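Local coordinates for protein lectin (Pleurotus ostreatus, PDB 6T0Q) that binds N-acetyl-D-galactosamine and probably other galactose-type sugars, and holds calcium ions in domains resembling carbohydrate-binding modules, at residues 35-40 / 53-58; 113-118 / 158-163. All coordinates share one frame; numbering follows the deposited sequence.

How the contacts relate
Both contacts reach one antiparallel sheet, through its neighbouring strands 51-60 (contact 1) and 109-118 (contact 2); their centres are about 10 Å apart. Phe55 O and Ile114 N, 2.8 Å apart, probably form one of the backbone hydrogen bonds between these strands. Arg56 NH1 reaches Phe160 O at 2.8 Å, again a probable hydrogen bond, and ties strand 51-60 to the loop of contact 2. Trp37 packs on the backbone of Gly116. The strands run between two sites. At one end Asn118 of contact 2 binds calcium. At the other, Asn58 of contact 1 carries an N-linked N-acetylglucosamine, which Pro163 of contact 2 also touches.

Contact 1 of 2, residues 35-40 / 53-58; sequences WIWTGE and RPFRKN. With NAG (2-acetamido-2-deoxy-beta-D-glucopyranose), chain E.
Arg53 CB lies over one face of the Trp37 indole, 4.0 Å above the plane and toward the rim. Phe55 approaches the same indole obliquely: its CZ is 3.6 Å from Trp37 CE3, with the planes at 45°. The edge of the Phe55 ring points at the backbone of Trp37 and Thr38. Ile36 CD1 approaches obliquely, 3.8 Å from Phe55 CD1. The Trp37 side chain starts out away from strand 51-60, but its CG lies anti to the backbone N (chi1 -164°), and the indole reaches Arg53.

Ile36 and Phe55 also meet Ile127 of strand 126-135, which belongs to another sheet. This is packing between the sheets of a beta sandwich, consistent with a carbohydrate-binding module. Together the packing and a salt bridge join the end of strand 34-37 and its following turn to strand 51-60.

At the edge of the Arg53 guanidinium lies the Glu40 carboxylate. The salt bridge is side-on: Arg53 NE donates to Glu40 OE1 at 2.9 Å, and Arg53 NH2 to Glu40 OE2 at 2.8 Å. The second bond uses the syn lone pair; the first meets the syn side tilted from the carboxylate plane. Thr38 closes an ST turn, its OG1 accepting from Glu40 N. The same hydroxyl donates to the anti lone pair of Glu40 OE1 at 2.6 Å, so that oxygen has two donors. Thr38 CG2 packs 3.6 Å from Arg53 CG. Further along, Asn58 ND2 is bonded covalently to C1 of N-acetylglucosamine.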
loop_
_atom_site.group_PDB
_atom_site.type_symbol
_atom_site.label_atom_id
_atom_site.label_comp_id
_atom_site.label_asym_id
_atom_site.label_seq_id
_atom_site.Cartn_x
_atom_site.Cartn_y
_atom_site.Cartn_z
ATOM N N TRP A 35 -36.949 22.502 1.649
ATOM C CA TRP A 35 -36.921 22.630 0.197
ATOM C C TRP A 35 -36.562 24.063 -0.178
ATOM O O TRP A 35 -37.109 25.011 0.394
ATOM C CB TRP A 35 -38.296 22.281 -0.383
ATOM C CG TRP A 35 -38.677 20.847 -0.208
ATOM C CD1 TRP A 35 -39.479 20.313 0.766
ATOM C CD2 TRP A 35 -38.272 19.758 -1.043
ATOM N NE1 TRP A 35 -39.587 18.948 0.587
ATOM C CE2 TRP A 35 -38.853 18.586 -0.516
ATOM C CE3 TRP A 35 -37.462 19.661 -2.183
ATOM C CZ2 TRP A 35 -38.652 17.328 -1.091
ATOM C CZ3 TRP A 35 -37.262 18.406 -2.755
ATOM C CH2 TRP A 35 -37.854 17.262 -2.207
ATOM N N ILE A 36 -35.662 24.241 -1.149
ATOM C CA ILE A 36 -35.358 25.595 -1.600
ATOM C C ILE A 36 -35.445 25.682 -3.114
ATOM O O ILE A 36 -35.235 24.702 -3.842
ATOM C CB ILE A 36 -33.981 26.097 -1.121
ATOM C CG1 ILE A 36 -32.855 25.202 -1.649
ATOM C CG2 ILE A 36 -33.965 26.224 0.400
ATOM C CD1 ILE A 36 -31.452 25.686 -1.221
ATOM N N TRP A 37 -35.777 26.881 -3.577
ATOM C CA TRP A 37 -35.685 27.244 -4.984
ATOM C C TRP A 37 -35.363 28.737 -5.017
ATOM O O TRP A 37 -34.828 29.286 -4.046
ATOM C CB TRP A 37 -36.977 26.828 -5.722
ATOM C CG TRP A 37 -36.823 26.812 -7.211
ATOM C CD1 TRP A 37 -37.376 27.688 -8.104
ATOM C CD2 TRP A 37 -36.031 25.895 -7.985
ATOM N NE1 TRP A 37 -36.991 27.363 -9.383
ATOM C CE2 TRP A 37 -36.165 26.268 -9.337
ATOM C CE3 TRP A 37 -35.230 24.787 -7.664
ATOM C CZ2 TRP A 37 -35.530 25.574 -10.377
ATOM C CZ3 TRP A 37 -34.600 24.091 -8.700
ATOM C CH2 TRP A 37 -34.755 24.493 -10.041
ATOM N N THR A 38 -35.695 29.402 -6.126
ATOM C CA THR A 38 -35.303 30.794 -6.334
ATOM C C THR A 38 -36.331 31.798 -5.834
ATOM O O THR A 38 -35.972 32.945 -5.557
ATOM C CB THR A 38 -35.079 31.074 -7.824
ATOM O OG1 THR A 38 -36.283 30.798 -8.547
ATOM C CG2 THR A 38 -33.921 30.233 -8.376
ATOM N N GLY A 39 -37.603 31.429 -5.771
ATOM C CA GLY A 39 -38.620 32.423 -5.503
ATOM C C GLY A 39 -39.075 33.185 -6.725
ATOM O O GLY A 39 -39.821 34.162 -6.587
ATOM N N GLU A 40 -38.656 32.764 -7.925
ATOM C CA GLU A 40 -39.192 33.360 -9.146
ATOM C C GLU A 40 -40.715 33.310 -9.161
ATOM O O GLU A 40 -41.367 34.234 -9.655
ATOM C CB GLU A 40 -38.594 32.664 -10.368
ATOM C CG GLU A 40 -37.152 33.143 -10.624
ATOM C CD GLU A 40 -36.379 32.216 -11.537
ATOM O OE1 GLU A 40 -35.968 31.125 -11.080
ATOM O OE2 GLU A 40 -36.188 32.575 -12.718
ATOM N N ARG A 53 -31.074 25.954 -12.024
ATOM C CA ARG A 53 -30.728 27.035 -11.100
ATOM C C ARG A 53 -29.624 26.601 -10.143
ATOM O O ARG A 53 -29.611 25.441 -9.704
ATOM C CB ARG A 53 -31.974 27.470 -10.299
ATOM C CG ARG A 53 -33.084 28.084 -11.168
ATOM C CD ARG A 53 -32.598 29.402 -11.773
ATOM N NE ARG A 53 -33.637 30.134 -12.504
ATOM C CZ ARG A 53 -33.674 30.251 -13.830
ATOM N NH1 ARG A 53 -32.744 29.671 -14.578
ATOM N NH2 ARG A 53 -34.643 30.948 -14.405
ATOM N N PRO A 54 -28.690 27.496 -9.810
ATOM C CA PRO A 54 -27.611 27.156 -8.878
ATOM C C PRO A 54 -27.958 27.438 -7.424
ATOM O O PRO A 54 -28.705 28.363 -7.102
ATOM C CB PRO A 54 -26.472 28.084 -9.322
ATOM C CG PRO A 54 -27.198 29.337 -9.729
ATOM C CD PRO A 54 -28.522 28.859 -10.361
ATOM N N PHE A 55 -27.367 26.630 -6.543
ATOM C CA PHE A 55 -27.495 26.792 -5.096
ATOM C C PHE A 55 -26.143 26.504 -4.461
ATOM O O PHE A 55 -25.503 25.507 -4.804
ATOM C CB PHE A 55 -28.584 25.861 -4.533
ATOM C CG PHE A 55 -29.926 26.083 -5.173
ATOM C CD1 PHE A 55 -30.790 27.055 -4.678
ATOM C CD2 PHE A 55 -30.290 25.379 -6.308
ATOM C CE1 PHE A 55 -32.014 27.304 -5.294
ATOM C CE2 PHE A 55 -31.521 25.604 -6.930
ATOM C CZ PHE A 55 -32.381 26.579 -6.427
ATOM N N ARG A 56 -25.715 27.376 -3.546
ATOM C CA ARG A 56 -24.379 27.325 -2.961
ATOM C C ARG A 56 -24.446 27.658 -1.483
ATOM O O ARG A 56 -25.206 28.536 -1.069
ATOM C CB ARG A 56 -23.417 28.348 -3.583
ATOM C CG ARG A 56 -22.723 27.948 -4.837
ATOM C CD ARG A 56 -21.927 29.149 -5.358
ATOM N NE ARG A 56 -20.984 29.692 -4.375
ATOM C CZ ARG A 56 -19.660 29.694 -4.534
ATOM N NH1 ARG A 56 -19.127 29.169 -5.628
ATOM N NH2 ARG A 56 -18.867 30.222 -3.602
ATOM N N LYS A 57 -23.578 27.012 -0.707
ATOM C CA LYS A 57 -23.424 27.366 0.699
ATOM C C LYS A 57 -22.018 26.996 1.151
ATOM O O LYS A 57 -21.608 25.841 1.003
ATOM C CB LYS A 57 -24.481 26.657 1.525
ATOM C CG LYS A 57 -24.250 26.662 3.001
ATOM C CD LYS A 57 -24.800 27.883 3.669
ATOM C CE LYS A 57 -24.926 27.601 5.158
ATOM N NZ LYS A 57 -25.247 28.809 5.931
ATOM N N ASN A 58 -21.273 27.981 1.653
ATOM C CA ASN A 58 -19.985 27.765 2.314
ATOM C C ASN A 58 -20.270 27.459 3.778
ATOM O O ASN A 58 -20.774 28.315 4.511
ATOM C CB ASN A 58 -19.091 29.001 2.181
ATOM C CG ASN A 58 -17.701 28.808 2.815
ATOM O OD1 ASN A 58 -17.348 27.699 3.217
ATOM N ND2 ASN A 58 -16.913 29.899 2.900
HETATM C C1 NAG E . -15.550 29.933 3.434
HETATM C C2 NAG E . -14.624 30.499 2.357
HETATM C C3 NAG E . -13.175 30.539 2.854
HETATM C C4 NAG E . -13.065 31.277 4.184
HETATM C C5 NAG E . -14.057 30.672 5.181
HETATM C C6 NAG E . -14.105 31.408 6.500
HETATM C C7 NAG E . -15.410 30.147 0.063
HETATM C C8 NAG E . -15.424 29.222 -1.120
HETATM N N2 NAG E . -14.725 29.725 1.130
HETATM O O3 NAG E . -12.383 31.176 1.860
HETATM O O5 NAG E . -15.395 30.688 4.647
HETATM O O6 NAG E . -14.870 32.599 6.390
HETATM O O7 NAG E . -16.002 31.220 0.057
#

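Contact 2 of 2, residues 113-118 / 158-163; sequences AIAGQN and ENFQLP. With CA (calcium ion), chain F; NAG (2-acetamido-2-deoxy-beta-D-glucopyranose), chain E.
This is apolar packing of a turn, in the loop between strands 150-151 and 174-178, on the sheet strand 109-118. Phe160 and Gln161 of the turn meet Ala113 and Ala115 of the strand. No hydrogen bond crosses the contact. Phe160 CZ lies 3.9 Å from Ala115 CB, and Phe160 CE2 lies 3.9 Å from Ala113 CB. Both methyls meet the ring obliquely. The same CE2 also comes near the carbonyl oxygen of Ile114. Gln161 adds its CB, 3.7 Å from Ala113 CB. That carbon also sits over the centre of one face of the Phe160 ring, 4.2 Å above its plane. Gln161 CG lies between the backbone N and the carbonyl carbon (chi1 75°), the chain bends again at chi2, and the amide leads away from the strand. The contact is therefore made by the base of this side chain.

A type I beta turn from Asn159 to Leu162 presents the two residues, closed by Leu162 N to Asn159 O at 3.0 Å. Beyond the turn, Pro163 O lies 3.6 Å from the acetyl carbon C8 of the N-acetylglucosamine on Asn58. At the far end of the strand, Asn118 OD1 binds calcium at 2.5 Å, together with Asp77, Asp78, Ser123, Pro124 and a water.

Strand 109-118 runs between strands 79-84 and 51-60 of its sheet. Tyr83 of the first touches Ala113 and Gln161, and Pro54 of the second touches Phe160.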
loop_
_atom_site.group_PDB
_atom_site.type_symbol
_atom_site.label_atom_id
_atom_site.label_comp_id
_atom_site.label_asym_id
_atom_site.label_seq_id
_atom_site.Cartn_x
_atom_site.Cartn_y
_atom_site.Cartn_z
ATOM N N ALA A 113 -22.405 22.789 -3.393
ATOM C CA ALA A 113 -23.080 23.426 -4.514
ATOM C C ALA A 113 -23.987 22.410 -5.181
ATOM O O ALA A 113 -23.617 21.243 -5.337
ATOM C CB ALA A 113 -22.088 24.002 -5.533
ATOM N N ILE A 114 -25.182 22.855 -5.559
ATOM C CA ILE A 114 -26.172 21.988 -6.187
ATOM C C ILE A 114 -26.749 22.724 -7.382
ATOM O O ILE A 114 -27.168 23.879 -7.258
ATOM C CB ILE A 114 -27.305 21.592 -5.221
ATOM C CG1 ILE A 114 -26.754 20.999 -3.924
ATOM C CG2 ILE A 114 -28.260 20.585 -5.906
ATOM C CD1 ILE A 114 -27.833 20.735 -2.877
ATOM N N ALA A 115 -26.764 22.066 -8.531
ATOM C CA ALA A 115 -27.496 22.552 -9.694
ATOM C C ALA A 115 -28.830 21.819 -9.690
ATOM O O ALA A 115 -28.862 20.594 -9.834
ATOM C CB ALA A 115 -26.715 22.296 -10.983
ATOM N N GLY A 116 -29.916 22.555 -9.468
ATOM C CA GLY A 116 -31.252 21.984 -9.457
ATOM C C GLY A 116 -31.932 22.228 -10.793
ATOM O O GLY A 116 -31.693 23.237 -11.445
ATOM N N GLN A 117 -32.776 21.289 -11.209
ATOM C CA GLN A 117 -33.363 21.374 -12.540
ATOM C C GLN A 117 -34.853 21.080 -12.469
ATOM O O GLN A 117 -35.262 20.019 -11.982
ATOM C CB GLN A 117 -32.669 20.410 -13.507
ATOM C CG GLN A 117 -33.119 20.578 -14.940
ATOM C CD GLN A 117 -32.323 19.724 -15.926
ATOM O OE1 GLN A 117 -31.698 18.722 -15.556
ATOM N NE2 GLN A 117 -32.345 20.125 -17.195
ATOM N N ASN A 118 -35.657 22.023 -12.953
ATOM C CA ASN A 118 -37.084 21.801 -13.151
ATOM C C ASN A 118 -37.300 21.395 -14.602
ATOM O O ASN A 118 -36.973 22.160 -15.516
ATOM C CB ASN A 118 -37.891 23.057 -12.832
ATOM C CG ASN A 118 -39.395 22.821 -12.947
ATOM O OD1 ASN A 118 -39.860 21.686 -12.849
ATOM N ND2 ASN A 118 -40.157 23.889 -13.173
ATOM N N GLU A 158 -20.869 29.551 -15.492
ATOM C CA GLU A 158 -19.699 28.699 -15.634
ATOM C C GLU A 158 -18.947 28.634 -14.314
ATOM O O GLU A 158 -18.710 29.662 -13.677
ATOM C CB GLU A 158 -18.783 29.245 -16.730
ATOM C CG GLU A 158 -18.347 28.199 -17.724
ATOM C CD GLU A 158 -19.525 27.572 -18.441
ATOM O OE1 GLU A 158 -20.465 28.316 -18.798
ATOM O OE2 GLU A 158 -19.517 26.338 -18.635
ATOM N N ASN A 159 -18.610 27.415 -13.888
ATOM C CA ASN A 159 -17.814 27.199 -12.679
ATOM C C ASN A 159 -18.502 27.734 -11.422
ATOM O O ASN A 159 -17.834 28.096 -10.452
ATOM C CB ASN A 159 -16.421 27.828 -12.813
ATOM C CG ASN A 159 -15.601 27.206 -13.926
ATOM O OD1 ASN A 159 -15.806 26.049 -14.292
ATOM N ND2 ASN A 159 -14.659 27.972 -14.465
ATOM N N PHE A 160 -19.839 27.793 -11.406
ATOM C CA PHE A 160 -20.516 28.286 -10.206
ATOM C C PHE A 160 -20.179 27.445 -8.979
ATOM O O PHE A 160 -20.197 27.956 -7.855
ATOM C CB PHE A 160 -22.030 28.310 -10.411
ATOM C CG PHE A 160 -22.696 27.003 -10.098
ATOM C CD1 PHE A 160 -22.714 25.975 -11.032
ATOM C CD2 PHE A 160 -23.298 26.793 -8.862
ATOM C CE1 PHE A 160 -23.328 24.764 -10.746
ATOM C CE2 PHE A 160 -23.914 25.578 -8.567
ATOM C CZ PHE A 160 -23.930 24.569 -9.510
ATOM N N GLN A 161 -19.857 26.164 -9.174
ATOM C CA GLN A 161 -19.588 25.250 -8.071
ATOM C C GLN A 161 -18.177 25.380 -7.528
ATOM O O GLN A 161 -17.843 24.707 -6.547
ATOM C CB GLN A 161 -19.829 23.798 -8.508
ATOM C CG GLN A 161 -18.744 23.207 -9.410
ATOM C CD GLN A 161 -18.928 23.561 -10.876
ATOM O OE1 GLN A 161 -19.599 24.529 -11.215
ATOM N NE2 GLN A 161 -18.330 22.764 -11.755
ATOM N N LEU A 162 -17.336 26.228 -8.139
ATOM C CA LEU A 162 -15.953 26.327 -7.688
ATOM C C LEU A 162 -15.831 27.345 -6.562
ATOM O O LEU A 162 -16.530 28.366 -6.567
ATOM C CB LEU A 162 -15.022 26.725 -8.839
ATOM C CG LEU A 162 -14.950 25.732 -10.001
ATOM C CD1 LEU A 162 -13.840 26.118 -10.982
ATOM C CD2 LEU A 162 -14.756 24.308 -9.503
ATOM N N PRO A 163 -14.964 27.055 -5.591
ATOM C CA PRO A 163 -14.680 28.043 -4.541
ATOM C C PRO A 163 -14.200 29.380 -5.076
ATOM O O PRO A 163 -14.365 30.397 -4.392
ATOM C CB PRO A 163 -13.596 27.356 -3.696
ATOM C CG PRO A 163 -13.103 26.211 -4.537
ATOM C CD PRO A 163 -14.275 25.779 -5.354
HETATM CA CA CA F . -40.950 20.013 -11.374
HETATM C C1 NAG E . -15.550 29.933 3.434
HETATM C C2 NAG E . -14.624 30.499 2.357
HETATM C C3 NAG E . -13.175 30.539 2.854
HETATM C C4 NAG E . -13.065 31.277 4.184
HETATM C C5 NAG E . -14.057 30.672 5.181
HETATM C C6 NAG E . -14.105 31.408 6.500
HETATM C C7 NAG E . -15.410 30.147 0.063
HETATM C C8 NAG E . -15.424 29.222 -1.120
HETATM N N2 NAG E . -14.725 29.725 1.130
HETATM O O3 NAG E . -12.383 31.176 1.860
HETATM O O5 NAG E . -15.395 30.688 4.647
HETATM O O6 NAG E . -14.870 32.599 6.390
HETATM O O7 NAG E . -16.002 31.220 0.057
HETATM O O HOH W 1 -42.127 17.750 -12.343
#